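Local coordinates for nird-like protein (Hydrogenobacter thermophilus, PDB 4CH7) that catalyses the decarboxylation of siroheme to 12,18-didecarboxysiroheme, releasing two molecules of carbon dioxide, a step in the biosynthesis of heme d1, at residues D15-L18 / S24-A27; L9-K14 / Q28-E33; K39-L44 / F183-R188; E192-L197 / E202-K207. All blocks are in the same frame, centred on the assembly; numbering follows the deposited sequence.

Interaction 1: residues D15-L18 / S24-A27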
loop_
_atom_site.group_PDB
_atom_site.type_symbol
_atom_site.label_atom_id
_atom_site.label_comp_id
_atom_site.label_asym_id
_atom_site.label_seq_id
_atom_site.Cartn_x
_atom_site.Cartn_y
_atom_site.Cartn_z
ATOM N N ASP A 15 -9.270 -10.502 -11.330
ATOM C CA ASP A 15 -10.257 -10.394 -10.262
ATOM C C ASP A 15 -11.073 -11.681 -10.165
ATOM O O ASP A 15 -11.619 -12.158 -11.159
ATOM C CB ASP A 15 -11.177 -9.197 -10.500
ATOM C CG ASP A 15 -12.153 -8.974 -9.359
ATOM O OD1 ASP A 15 -11.891 -9.460 -8.238
ATOM O OD2 ASP A 15 -13.181 -8.302 -9.583
ATOM N N ILE A 16 -11.128 -12.245 -8.964
ATOM C CA ILE A 16 -11.839 -13.493 -8.728
ATOM C C ILE A 16 -13.306 -13.212 -8.424
ATOM O O ILE A 16 -13.615 -12.444 -7.513
ATOM C CB ILE A 16 -11.175 -14.284 -7.590
ATOM C CG1 ILE A 16 -9.744 -14.643 -7.984
ATOM C CG2 ILE A 16 -11.958 -15.543 -7.260
ATOM C CD1 ILE A 16 -9.046 -15.511 -6.986
ATOM N N PRO A 17 -14.216 -13.836 -9.197
ATOM C CA PRO A 17 -15.649 -13.512 -9.151
ATOM C C PRO A 17 -16.283 -13.677 -7.775
ATOM O O PRO A 17 -15.974 -14.626 -7.052
ATOM C CB PRO A 17 -16.270 -14.511 -10.139
ATOM C CG PRO A 17 -15.265 -15.617 -10.274
ATOM C CD PRO A 17 -13.933 -14.937 -10.138
ATOM N N LEU A 18 -17.168 -12.748 -7.426
ATOM C CA LEU A 18 -17.907 -12.823 -6.176
ATOM C C LEU A 18 -19.093 -13.765 -6.324
ATOM O O LEU A 18 -20.233 -13.331 -6.490
ATOM C CB LEU A 18 -18.370 -11.431 -5.746
ATOM C CG LEU A 18 -17.244 -10.441 -5.453
ATOM C CD1 LEU A 18 -17.787 -9.037 -5.283
ATOM C CD2 LEU A 18 -16.492 -10.867 -4.213
ATOM N N SER A 24 -14.651 -23.008 -8.825
ATOM C CA SER A 24 -15.377 -23.854 -9.764
ATOM C C SER A 24 -15.439 -23.141 -11.113
ATOM O O SER A 24 -15.237 -23.749 -12.167
ATOM C CB SER A 24 -16.787 -24.139 -9.240
ATOM O OG SER A 24 -17.403 -25.194 -9.954
ATOM N N VAL A 25 -15.699 -21.836 -11.059
ATOM C CA VAL A 25 -15.751 -20.994 -12.251
ATOM C C VAL A 25 -14.382 -20.894 -12.930
ATOM O O VAL A 25 -14.279 -21.050 -14.146
ATOM C CB VAL A 25 -16.266 -19.581 -11.915
ATOM C CG1 VAL A 25 -16.231 -18.688 -13.143
ATOM C CG2 VAL A 25 -17.672 -19.650 -11.350
ATOM N N LEU A 26 -13.342 -20.632 -12.141
ATOM C CA LEU A 26 -11.976 -20.573 -12.657
ATOM C C LEU A 26 -11.557 -21.914 -13.255
ATOM O O LEU A 26 -10.905 -21.960 -14.297
ATOM C CB LEU A 26 -10.990 -20.163 -11.560
ATOM C CG LEU A 26 -11.149 -18.789 -10.907
ATOM C CD1 LEU A 26 -9.917 -18.428 -10.090
ATOM C CD2 LEU A 26 -11.433 -17.722 -11.941
ATOM N N ALA A 27 -11.938 -22.999 -12.588
ATOM C CA ALA A 27 -11.632 -24.346 -13.063
ATOM C C ALA A 27 -12.233 -24.589 -14.440
ATOM O O ALA A 27 -11.566 -25.119 -15.331
ATOM C CB ALA A 27 -12.149 -25.378 -12.084
#
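L26 reaches from helix 22-30 into the loop that precedes it and sets its two methyls against different residues there. CD2 comes to the ring of P17, 4.2 Å from P17 CD, while CD1 lies 4.3 Å from I16 CG1. With CG opposite the carbonyl carbon (chi1 -62°), the side chain points at the loop, and its fork divides between I16 and P17. The preceding helix residue, V25, joins at the edge of the contact: its CG1 approaches P17 CG at 4.3 Å, so the proline ring presents neighbouring carbons, CD and CG, to successive helix residues. The CA atoms of the two pairs, I16 with L26 and P17 with V25, are each 8.1 Å apart, which leaves the loop running beside the helix at side-chain distance.

The same loop is also tied to the second half of the protein. The backbone of I16 pairs with that of I220 in strand 217-222, and the carboxylate of D15 takes a hydrogen bond from I220 N and a salt bridge from K212. L26 in turn leans on L37 of helix 34-47. Between the two segments the contact is wholly aliphatic, methyl and methylene groups at loose van der Waals range, so it depends on burial and shape rather than on any directional bond.

Interaction 2: residues L9-K14 / Q28-E33; sequences LKIIQK and QEVGIE
The end of helix 4-11 approaches the end of helix 22-30 with the CA atoms of I11 and V30 7.9 Å apart. I11 does the work from its side, using both branches. Its CG1 arm runs opposite the backbone N (chi1 -158°) and carries CD1 out to E29, where it lies 3.8 Å from E29 CB and 3.4 Å from E29 OE1. The other branch turns to V30: I11 CG2 meets V30 CG2 at 3.8 Å, and I11 CD1 stands 3.9 Å from the same V30 methyl. Thus V30 CG2 fits against the two methyls of I11, with the E29 chain crossing the outer end of the isoleucine.

Both helices finish here. Beyond I11, the Q13 side chain folds back to give its NE2 hydrogen to L9 O at 2.6 Å, arriving from above the carbonyl plane. Helix 22-30 ends in a Schellman motif, with G31 at positive phi as C-prime residue and I32 N bonded to A27 O; E33 then N-caps helix 34-47. Two helices packed through aliphatic residues, followed by a tight turn into a third, is the arrangement of a helix-turn-helix domain, the family to which this N-terminal region belongs.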
loop_
_atom_site.group_PDB
_atom_site.type_symbol
_atom_site.label_atom_id
_atom_site.label_comp_id
_atom_site.label_asym_id
_atom_site.label_seq_id
_atom_site.Cartn_x
_atom_site.Cartn_y
_atom_site.Cartn_z
ATOM N N LEU A 9 -1.814 -19.533 -13.121
ATOM C CA LEU A 9 -1.069 -18.380 -12.625
ATOM C C LEU A 9 -1.647 -17.082 -13.178
ATOM O O LEU A 9 -1.817 -16.104 -12.450
ATOM C CB LEU A 9 0.405 -18.497 -13.019
ATOM C CG LEU A 9 1.251 -17.247 -12.778
ATOM C CD1 LEU A 9 1.354 -16.964 -11.291
ATOM C CD2 LEU A 9 2.628 -17.373 -13.408
ATOM N N LYS A 10 -1.955 -17.092 -14.470
ATOM C CA LYS A 10 -2.532 -15.936 -15.146
ATOM C C LYS A 10 -3.926 -15.585 -14.619
ATOM O O LYS A 10 -4.250 -14.411 -14.437
ATOM C CB LYS A 10 -2.596 -16.196 -16.656
ATOM C CG LYS A 10 -3.301 -15.109 -17.455
ATOM C CD LYS A 10 -3.513 -15.524 -18.902
ATOM C CE LYS A 10 -4.139 -14.399 -19.713
ATOM N NZ LYS A 10 -5.457 -13.971 -19.168
ATOM N N ILE A 11 -4.743 -16.604 -14.368
ATOM C CA ILE A 11 -6.157 -16.394 -14.048
ATOM C C ILE A 11 -6.422 -15.978 -12.597
ATOM O O ILE A 11 -7.415 -15.307 -12.316
ATOM C CB ILE A 11 -7.019 -17.636 -14.426
ATOM C CG1 ILE A 11 -8.486 -17.244 -14.621
ATOM C CG2 ILE A 11 -6.883 -18.743 -13.389
ATOM C CD1 ILE A 11 -9.378 -18.385 -15.081
ATOM N N ILE A 12 -5.541 -16.367 -11.679
ATOM C CA ILE A 12 -5.712 -16.016 -10.270
ATOM C C ILE A 12 -5.168 -14.623 -9.960
ATOM O O ILE A 12 -5.249 -14.147 -8.822
ATOM C CB ILE A 12 -5.043 -17.036 -9.343
ATOM C CG1 ILE A 12 -3.536 -17.106 -9.612
ATOM C CG2 ILE A 12 -5.689 -18.392 -9.517
ATOM C CD1 ILE A 12 -2.793 -18.087 -8.716
ATOM N N GLN A 13 -4.606 -13.983 -10.979
ATOM C CA GLN A 13 -4.153 -12.604 -10.863
ATOM C C GLN A 13 -5.242 -11.673 -11.374
ATOM O O GLN A 13 -5.212 -10.467 -11.122
ATOM C CB GLN A 13 -2.857 -12.396 -11.642
ATOM C CG GLN A 13 -1.684 -13.208 -11.112
ATOM C CD GLN A 13 -0.449 -13.092 -11.981
ATOM O OE1 GLN A 13 0.127 -12.015 -12.125
ATOM N NE2 GLN A 13 -0.034 -14.206 -12.567
ATOM N N LYS A 14 -6.202 -12.243 -12.097
ATOM C CA LYS A 14 -7.392 -11.510 -12.502
ATOM C C LYS A 14 -8.346 -11.459 -11.318
ATOM O O LYS A 14 -8.236 -12.270 -10.395
ATOM C CB LYS A 14 -8.069 -12.192 -13.692
ATOM C CG LYS A 14 -7.162 -12.376 -14.899
ATOM C CD LYS A 14 -7.939 -12.845 -16.120
ATOM C CE LYS A 14 -8.910 -11.784 -16.608
ATOM N NZ LYS A 14 -9.500 -12.131 -17.935
ATOM N N GLN A 28 -13.500 -24.219 -14.595
ATOM C CA GLN A 28 -14.181 -24.315 -15.879
ATOM C C GLN A 28 -13.452 -23.503 -16.942
ATOM O O GLN A 28 -13.206 -23.996 -18.043
ATOM C CB GLN A 28 -15.627 -23.832 -15.756
ATOM C CG GLN A 28 -16.552 -24.803 -15.025
ATOM C CD GLN A 28 -16.715 -26.117 -15.762
ATOM O OE1 GLN A 28 -16.754 -26.150 -16.990
ATOM N NE2 GLN A 28 -16.811 -27.209 -15.015
ATOM N N GLU A 29 -13.106 -22.263 -16.604
ATOM C CA GLU A 29 -12.407 -21.375 -17.532
ATOM C C GLU A 29 -11.016 -21.892 -17.914
ATOM O O GLU A 29 -10.590 -21.754 -19.063
ATOM C CB GLU A 29 -12.306 -19.959 -16.952
ATOM C CG GLU A 29 -13.611 -19.168 -16.998
ATOM C CD GLU A 29 -13.540 -17.868 -16.220
ATOM O OE1 GLU A 29 -12.692 -17.765 -15.312
ATOM O OE2 GLU A 29 -14.337 -16.955 -16.517
ATOM N N VAL A 30 -10.313 -22.474 -16.948
ATOM C CA VAL A 30 -8.989 -23.045 -17.195
ATOM C C VAL A 30 -9.098 -24.373 -17.947
ATOM O O VAL A 30 -8.282 -24.674 -18.823
ATOM C CB VAL A 30 -8.186 -23.204 -15.881
ATOM C CG1 VAL A 30 -7.042 -24.194 -16.047
ATOM C CG2 VAL A 30 -7.657 -21.852 -15.422
ATOM N N GLY A 31 -10.121 -25.156 -17.617
ATOM C CA GLY A 31 -10.340 -26.423 -18.288
ATOM C C GLY A 31 -9.832 -27.612 -17.499
ATOM O O GLY A 31 -9.568 -28.672 -18.068
ATOM N N ILE A 32 -9.694 -27.437 -16.189
ATOM C CA ILE A 32 -9.271 -28.531 -15.323
ATOM C C ILE A 32 -10.241 -28.726 -14.163
ATOM O O ILE A 32 -11.035 -27.838 -13.849
ATOM C CB ILE A 32 -7.851 -28.306 -14.764
ATOM C CG1 ILE A 32 -7.810 -27.061 -13.878
ATOM C CG2 ILE A 32 -6.834 -28.191 -15.893
ATOM C CD1 ILE A 32 -6.441 -26.773 -13.313
ATOM N N GLU A 33 -10.174 -29.895 -13.536
ATOM C CA GLU A 33 -11.021 -30.213 -12.390
ATOM C C GLU A 33 -10.693 -29.284 -11.222
ATOM O O GLU A 33 -9.535 -28.910 -11.034
ATOM C CB GLU A 33 -10.832 -31.681 -12.004
ATOM C CG GLU A 33 -11.763 -32.184 -10.918
ATOM C CD GLU A 33 -11.136 -32.121 -9.545
ATOM O OE1 GLU A 33 -9.896 -31.991 -9.463
ATOM O OE2 GLU A 33 -11.883 -32.201 -8.550
#

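Interaction 3: residues K39-L44 / F183-R188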
loop_
_atom_site.group_PDB
_atom_site.type_symbol
_atom_site.label_atom_id
_atom_site.label_comp_id
_atom_site.label_asym_id
_atom_site.label_seq_id
_atom_site.Cartn_x
_atom_site.Cartn_y
_atom_site.Cartn_z
ATOM N N LYS A 39 -5.360 -27.417 -5.412
ATOM C CA LYS A 39 -4.068 -27.903 -4.930
ATOM C C LYS A 39 -2.903 -27.239 -5.665
ATOM O O LYS A 39 -1.854 -26.979 -5.073
ATOM C CB LYS A 39 -3.982 -29.429 -5.037
ATOM C CG LYS A 39 -2.637 -30.002 -4.603
ATOM C CD LYS A 39 -2.639 -31.519 -4.578
ATOM C CE LYS A 39 -1.222 -32.060 -4.468
ATOM N NZ LYS A 39 -0.408 -31.723 -5.669
ATOM N N THR A 40 -3.101 -26.948 -6.948
ATOM C CA THR A 40 -2.098 -26.232 -7.726
ATOM C C THR A 40 -1.854 -24.817 -7.177
ATOM O O THR A 40 -0.702 -24.422 -6.993
ATOM C CB THR A 40 -2.450 -26.186 -9.230
ATOM O OG1 THR A 40 -2.459 -27.519 -9.761
ATOM C CG2 THR A 40 -1.424 -25.362 -9.988
ATOM N N ILE A 41 -2.930 -24.074 -6.905
ATOM C CA ILE A 41 -2.829 -22.726 -6.330
ATOM C C ILE A 41 -1.937 -22.719 -5.098
ATOM O O ILE A 41 -1.093 -21.834 -4.933
ATOM C CB ILE A 41 -4.195 -22.164 -5.870
ATOM C CG1 ILE A 41 -5.272 -22.357 -6.933
ATOM C CG2 ILE A 41 -4.061 -20.686 -5.501
ATOM C CD1 ILE A 41 -5.067 -21.523 -8.155
ATOM N N GLU A 42 -2.152 -23.706 -4.231
ATOM C CA GLU A 42 -1.384 -23.845 -3.003
ATOM C C GLU A 42 0.107 -23.903 -3.312
ATOM O O GLU A 42 0.898 -23.208 -2.685
ATOM C CB GLU A 42 -1.807 -25.107 -2.251
ATOM C CG GLU A 42 -3.306 -25.214 -1.987
ATOM C CD GLU A 42 -3.662 -26.440 -1.170
ATOM O OE1 GLU A 42 -2.831 -27.370 -1.095
ATOM O OE2 GLU A 42 -4.773 -26.472 -0.599
ATOM N N LYS A 43 0.474 -24.736 -4.285
ATOM C CA LYS A 43 1.858 -24.853 -4.731
ATOM C C LYS A 43 2.440 -23.495 -5.090
ATOM O O LYS A 43 3.550 -23.161 -4.681
ATOM C CB LYS A 43 1.959 -25.776 -5.945
ATOM C CG LYS A 43 1.939 -27.262 -5.629
ATOM C CD LYS A 43 2.155 -28.072 -6.898
ATOM C CE LYS A 43 2.196 -29.563 -6.615
ATOM N NZ LYS A 43 2.252 -30.357 -7.875
ATOM N N LEU A 44 1.684 -22.711 -5.851
ATOM C CA LEU A 44 2.150 -21.399 -6.279
ATOM C C LEU A 44 2.363 -20.436 -5.109
ATOM O O LEU A 44 3.271 -19.610 -5.155
ATOM C CB LEU A 44 1.220 -20.796 -7.341
ATOM C CG LEU A 44 1.307 -21.421 -8.738
ATOM C CD1 LEU A 44 0.068 -22.232 -9.059
ATOM C CD2 LEU A 44 1.536 -20.359 -9.802
ATOM N N PHE A 183 -7.354 -15.410 1.326
ATOM C CA PHE A 183 -8.569 -15.985 0.767
ATOM C C PHE A 183 -8.477 -17.500 0.846
ATOM O O PHE A 183 -7.541 -18.093 0.306
ATOM C CB PHE A 183 -8.744 -15.541 -0.684
ATOM C CG PHE A 183 -10.129 -15.756 -1.227
ATOM C CD1 PHE A 183 -11.218 -15.084 -0.678
ATOM C CD2 PHE A 183 -10.341 -16.605 -2.305
ATOM C CE1 PHE A 183 -12.495 -15.271 -1.182
ATOM C CE2 PHE A 183 -11.613 -16.797 -2.817
ATOM C CZ PHE A 183 -12.693 -16.125 -2.254
ATOM N N PRO A 184 -9.445 -18.129 1.532
ATOM C CA PRO A 184 -9.438 -19.584 1.717
ATOM C C PRO A 184 -9.400 -20.321 0.384
ATOM O O PRO A 184 -10.178 -19.999 -0.515
ATOM C CB PRO A 184 -10.774 -19.853 2.417
ATOM C CG PRO A 184 -11.130 -18.559 3.092
ATOM C CD PRO A 184 -10.617 -17.492 2.164
ATOM N N LEU A 185 -8.502 -21.293 0.256
ATOM C CA LEU A 185 -8.432 -22.092 -0.957
ATOM C C LEU A 185 -9.337 -23.309 -0.820
ATOM O O LEU A 185 -8.866 -24.442 -0.708
ATOM C CB LEU A 185 -6.989 -22.498 -1.263
ATOM C CG LEU A 185 -6.035 -21.326 -1.507
ATOM C CD1 LEU A 185 -4.694 -21.794 -2.047
ATOM C CD2 LEU A 185 -6.668 -20.317 -2.444
ATOM N N VAL A 186 -10.642 -23.053 -0.822
ATOM C CA VAL A 186 -11.646 -24.096 -0.653
ATOM C C VAL A 186 -12.778 -23.914 -1.659
ATOM O O VAL A 186 -12.827 -22.915 -2.377
ATOM C CB VAL A 186 -12.225 -24.092 0.777
ATOM C CG1 VAL A 186 -11.182 -24.554 1.778
ATOM C CG2 VAL A 186 -12.735 -22.709 1.141
ATOM N N GLU A 187 -13.683 -24.885 -1.700
ATOM C CA GLU A 187 -14.807 -24.864 -2.625
ATOM C C GLU A 187 -15.775 -23.727 -2.309
ATOM O O GLU A 187 -16.354 -23.120 -3.212
ATOM C CB GLU A 187 -15.530 -26.211 -2.580
ATOM C CG GLU A 187 -16.852 -26.257 -3.326
ATOM C CD GLU A 187 -17.245 -27.668 -3.708
ATOM O OE1 GLU A 187 -16.373 -28.404 -4.209
ATOM O OE2 GLU A 187 -18.422 -28.037 -3.513
ATOM N N ARG A 188 -15.937 -23.437 -1.023
ATOM C CA ARG A 188 -16.857 -22.393 -0.583
ATOM C C ARG A 188 -16.134 -21.383 0.302
ATOM O O ARG A 188 -16.322 -21.374 1.521
ATOM C CB ARG A 188 -18.035 -23.011 0.169
ATOM C CG ARG A 188 -18.846 -23.989 -0.664
ATOM C CD ARG A 188 -19.933 -23.279 -1.455
ATOM N NE ARG A 188 -20.995 -22.800 -0.574
ATOM C CZ ARG A 188 -22.027 -23.542 -0.186
ATOM N NH1 ARG A 188 -22.142 -24.795 -0.604
ATOM N NH2 ARG A 188 -22.949 -23.034 0.621
#
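An inverse gamma turn centred on L185, in the loop between helices 170-179 and 191-196 of the second helix-turn-helix region, pushes a leucine against helix 34-47 of the first. L185 is the whole contact from the loop side. Its CD1 lodges between two consecutive helix residues, 3.7 Å from I41 CG2 and 3.7 Å from E42 CG, and its CD2 stays on the isoleucine, 4.0 Å from I41 CG2. I41 offers that methyl because CG2 lies opposite its backbone N, whereas its CG1 arm (chi1 -47°) leads away from the loop. E42 takes part through its aliphatic portion: the extended chain runs past L185 in the reverse sense, laying a methylene over the leucine methyl before its carboxylate continues beyond. The nearest CA atoms, those of E42 and L185, are 7.5 Å apart.

L185 also touches I53, and the backbone of F183 pairs with I53, so the loop is also held at the start of strand 53-57. I41 also packs on I8 of helix 4-11; within the loop, F183 makes an edge-to-face ring contact with F190, just ahead of helix 191-196.

Interaction 4: residues E192-L197 / E202-K207; sequences EYAKRL and EELLEK
L204 has its CG opposite the backbone N (chi1 176°), which throws the isobutyl group off helix 201-213 toward helix 191-196 and leaves its two methyls to separate targets. L197, with chi1 -67°, holds its CG opposite the carbonyl carbon and brings one methyl to the same place: L197 CD1 and L204 CD1 meet at 3.6 Å, the two side chains crossing at about a right angle. L204 CD2 goes to the preceding turn. It rests 3.7 Å from Y193 CB and 3.8 Å from A194 N, and thus sits over the backbone of helix 191-196 itself; the methyl of A194 lies a little farther off, with CB 4.2 Å from L204 CD2.

The small A194 side chain faces the neighbouring helix, and it is here that the backbones come nearest, the CA atoms of A194 and L204 being 6.1 Å apart. Y193 contributes the root of its side chain alone to this pair of segments, since its ring leads away from L204, and the side chain packs on P184 and on T179 of helix 170-179. L197 likewise touches I178 of that helix, and L204 also touches M199 from the connecting loop. The contact is buried and apolar, one leucine set against three residues spaced over a helical turn. Two helices joined by a tight turn, with a third across their faces, make up the helix-turn-helix fold, here the second copy in the chain.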
loop_
_atom_site.group_PDB
_atom_site.type_symbol
_atom_site.label_atom_id
_atom_site.label_comp_id
_atom_site.label_asym_id
_atom_site.label_seq_id
_atom_site.Cartn_x
_atom_site.Cartn_y
_atom_site.Cartn_z
ATOM N N GLU A 192 -17.376 -19.717 5.568
ATOM C CA GLU A 192 -16.929 -19.501 6.942
ATOM C C GLU A 192 -17.024 -18.037 7.355
ATOM O O GLU A 192 -17.428 -17.729 8.479
ATOM C CB GLU A 192 -15.507 -20.025 7.153
ATOM C CG GLU A 192 -15.445 -21.500 7.519
ATOM C CD GLU A 192 -16.399 -21.863 8.643
ATOM O OE1 GLU A 192 -16.445 -21.135 9.657
ATOM O OE2 GLU A 192 -17.112 -22.878 8.507
ATOM N N TYR A 193 -16.653 -17.143 6.441
ATOM C CA TYR A 193 -16.803 -15.705 6.652
ATOM C C TYR A 193 -18.255 -15.359 6.963
ATOM O O TYR A 193 -18.544 -14.617 7.899
ATOM C CB TYR A 193 -16.366 -14.934 5.405
ATOM C CG TYR A 193 -14.871 -14.895 5.163
ATOM C CD1 TYR A 193 -13.971 -15.099 6.198
ATOM C CD2 TYR A 193 -14.363 -14.644 3.894
ATOM C CE1 TYR A 193 -12.608 -15.060 5.977
ATOM C CE2 TYR A 193 -12.999 -14.603 3.665
ATOM C CZ TYR A 193 -12.128 -14.813 4.710
ATOM O OH TYR A 193 -10.770 -14.773 4.487
ATOM N N ALA A 194 -19.165 -15.907 6.164
ATOM C CA ALA A 194 -20.592 -15.656 6.320
ATOM C C ALA A 194 -21.119 -16.151 7.667
ATOM O O ALA A 194 -21.916 -15.470 8.316
ATOM C CB ALA A 194 -21.366 -16.290 5.176
ATOM N N LYS A 195 -20.683 -17.342 8.074
ATOM C CA LYS A 195 -21.061 -17.897 9.371
ATOM C C LYS A 195 -20.588 -16.995 10.510
ATOM O O LYS A 195 -21.328 -16.744 11.460
ATOM C CB LYS A 195 -20.478 -19.301 9.552
ATOM C CG LYS A 195 -21.086 -20.369 8.652
ATOM C CD LYS A 195 -20.497 -21.739 8.975
ATOM C CE LYS A 195 -20.984 -22.809 8.009
ATOM N NZ LYS A 195 -22.451 -23.034 8.101
ATOM N N ARG A 196 -19.349 -16.516 10.407
ATOM C CA ARG A 196 -18.782 -15.620 11.411
ATOM C C ARG A 196 -19.543 -14.299 11.464
ATOM O O ARG A 196 -19.714 -13.714 12.532
ATOM C CB ARG A 196 -17.298 -15.359 11.129
ATOM C CG ARG A 196 -16.385 -16.557 11.374
ATOM C CD ARG A 196 -14.970 -16.304 10.853
ATOM N NE ARG A 196 -14.288 -15.229 11.572
ATOM C CZ ARG A 196 -13.074 -14.778 11.269
ATOM N NH1 ARG A 196 -12.399 -15.305 10.258
ATOM N NH2 ARG A 196 -12.533 -13.797 11.978
ATOM N N LEU A 197 -20.006 -13.841 10.306
ATOM C CA LEU A 197 -20.757 -12.594 10.217
ATOM C C LEU A 197 -22.236 -12.798 10.527
ATOM O O LEU A 197 -23.020 -11.849 10.464
ATOM C CB LEU A 197 -20.581 -11.961 8.835
ATOM C CG LEU A 197 -19.160 -11.481 8.558
ATOM C CD1 LEU A 197 -18.972 -11.096 7.103
ATOM C CD2 LEU A 197 -18.813 -10.320 9.468
ATOM N N GLU A 202 -25.105 -15.504 0.456
ATOM C CA GLU A 202 -25.809 -14.629 -0.471
ATOM C C GLU A 202 -25.826 -13.194 0.043
ATOM O O GLU A 202 -25.635 -12.250 -0.724
ATOM C CB GLU A 202 -27.240 -15.130 -0.692
ATOM C CG GLU A 202 -27.999 -14.393 -1.790
ATOM C CD GLU A 202 -29.429 -14.869 -1.937
ATOM O OE1 GLU A 202 -29.644 -15.942 -2.533
ATOM O OE2 GLU A 202 -30.338 -14.164 -1.454
ATOM N N GLU A 203 -26.042 -13.037 1.346
ATOM C CA GLU A 203 -26.058 -11.715 1.963
ATOM C C GLU A 203 -24.657 -11.099 2.009
ATOM O O GLU A 203 -24.502 -9.896 1.804
ATOM C CB GLU A 203 -26.681 -11.784 3.361
ATOM C CG GLU A 203 -28.193 -12.017 3.348
ATOM C CD GLU A 203 -28.746 -12.407 4.705
ATOM O OE1 GLU A 203 -27.973 -12.914 5.544
ATOM O OE2 GLU A 203 -29.960 -12.215 4.926
ATOM N N LEU A 204 -23.645 -11.922 2.273
ATOM C CA LEU A 204 -22.259 -11.454 2.279
ATOM C C LEU A 204 -21.810 -11.013 0.888
ATOM O O LEU A 204 -21.263 -9.923 0.724
ATOM C CB LEU A 204 -21.317 -12.537 2.812
ATOM C CG LEU A 204 -19.824 -12.196 2.768
ATOM C CD1 LEU A 204 -19.553 -10.897 3.507
ATOM C CD2 LEU A 204 -18.979 -13.319 3.343
ATOM N N LEU A 205 -22.039 -11.871 -0.104
ATOM C CA LEU A 205 -21.667 -11.580 -1.486
ATOM C C LEU A 205 -22.391 -10.338 -1.999
ATOM O O LEU A 205 -21.841 -9.556 -2.777
ATOM C CB LEU A 205 -21.972 -12.783 -2.379
ATOM C CG LEU A 205 -21.095 -14.010 -2.133
ATOM C CD1 LEU A 205 -21.594 -15.206 -2.921
ATOM C CD2 LEU A 205 -19.659 -13.695 -2.493
ATOM N N GLU A 206 -23.630 -10.171 -1.546
ATOM C CA GLU A 206 -24.434 -8.999 -1.867
ATOM C C GLU A 206 -23.726 -7.728 -1.404
ATOM O O GLU A 206 -23.643 -6.743 -2.141
ATOM C CB GLU A 206 -25.793 -9.123 -1.179
ATOM C CG GLU A 206 -26.812 -8.065 -1.557
ATOM C CD GLU A 206 -28.153 -8.305 -0.892
ATOM O OE1 GLU A 206 -28.895 -9.195 -1.358
ATOM O OE2 GLU A 206 -28.460 -7.605 0.096
ATOM N N LYS A 207 -23.207 -7.767 -0.181
ATOM C CA LYS A 207 -22.514 -6.627 0.406
ATOM C C LYS A 207 -21.137 -6.415 -0.214
ATOM O O LYS A 207 -20.703 -5.279 -0.401
ATOM C CB LYS A 207 -22.395 -6.810 1.917
ATOM C CG LYS A 207 -23.737 -6.813 2.622
ATOM C CD LYS A 207 -23.644 -7.428 4.002
ATOM C CE LYS A 207 -25.026 -7.564 4.603
ATOM N NZ LYS A 207 -25.670 -6.245 4.855
#

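In the fold
Interactions 1 and 2 share helix 22-30 and their centres are 8 Å apart; L26 CD2 packs on I11 CD1 at 3.8 Å, so the two contacts are continuous. The packing carries on into interaction 3, its centre 12 Å from that of interaction 2, where I12 CG2 meets I41 CD1 at 3.5 Å. Interaction 3 itself joins the two helix-turn-helix regions. Interaction 4 belongs to the second of these, yet L18 C, 3.9 Å from L205 CD2, joins it to interaction 1, and P184 CD, 3.6 Å from Y193 OH, joins it to interaction 3. All four lie away from H93, the inferred active-site residue, which belongs to a strand of the eight-stranded barrel.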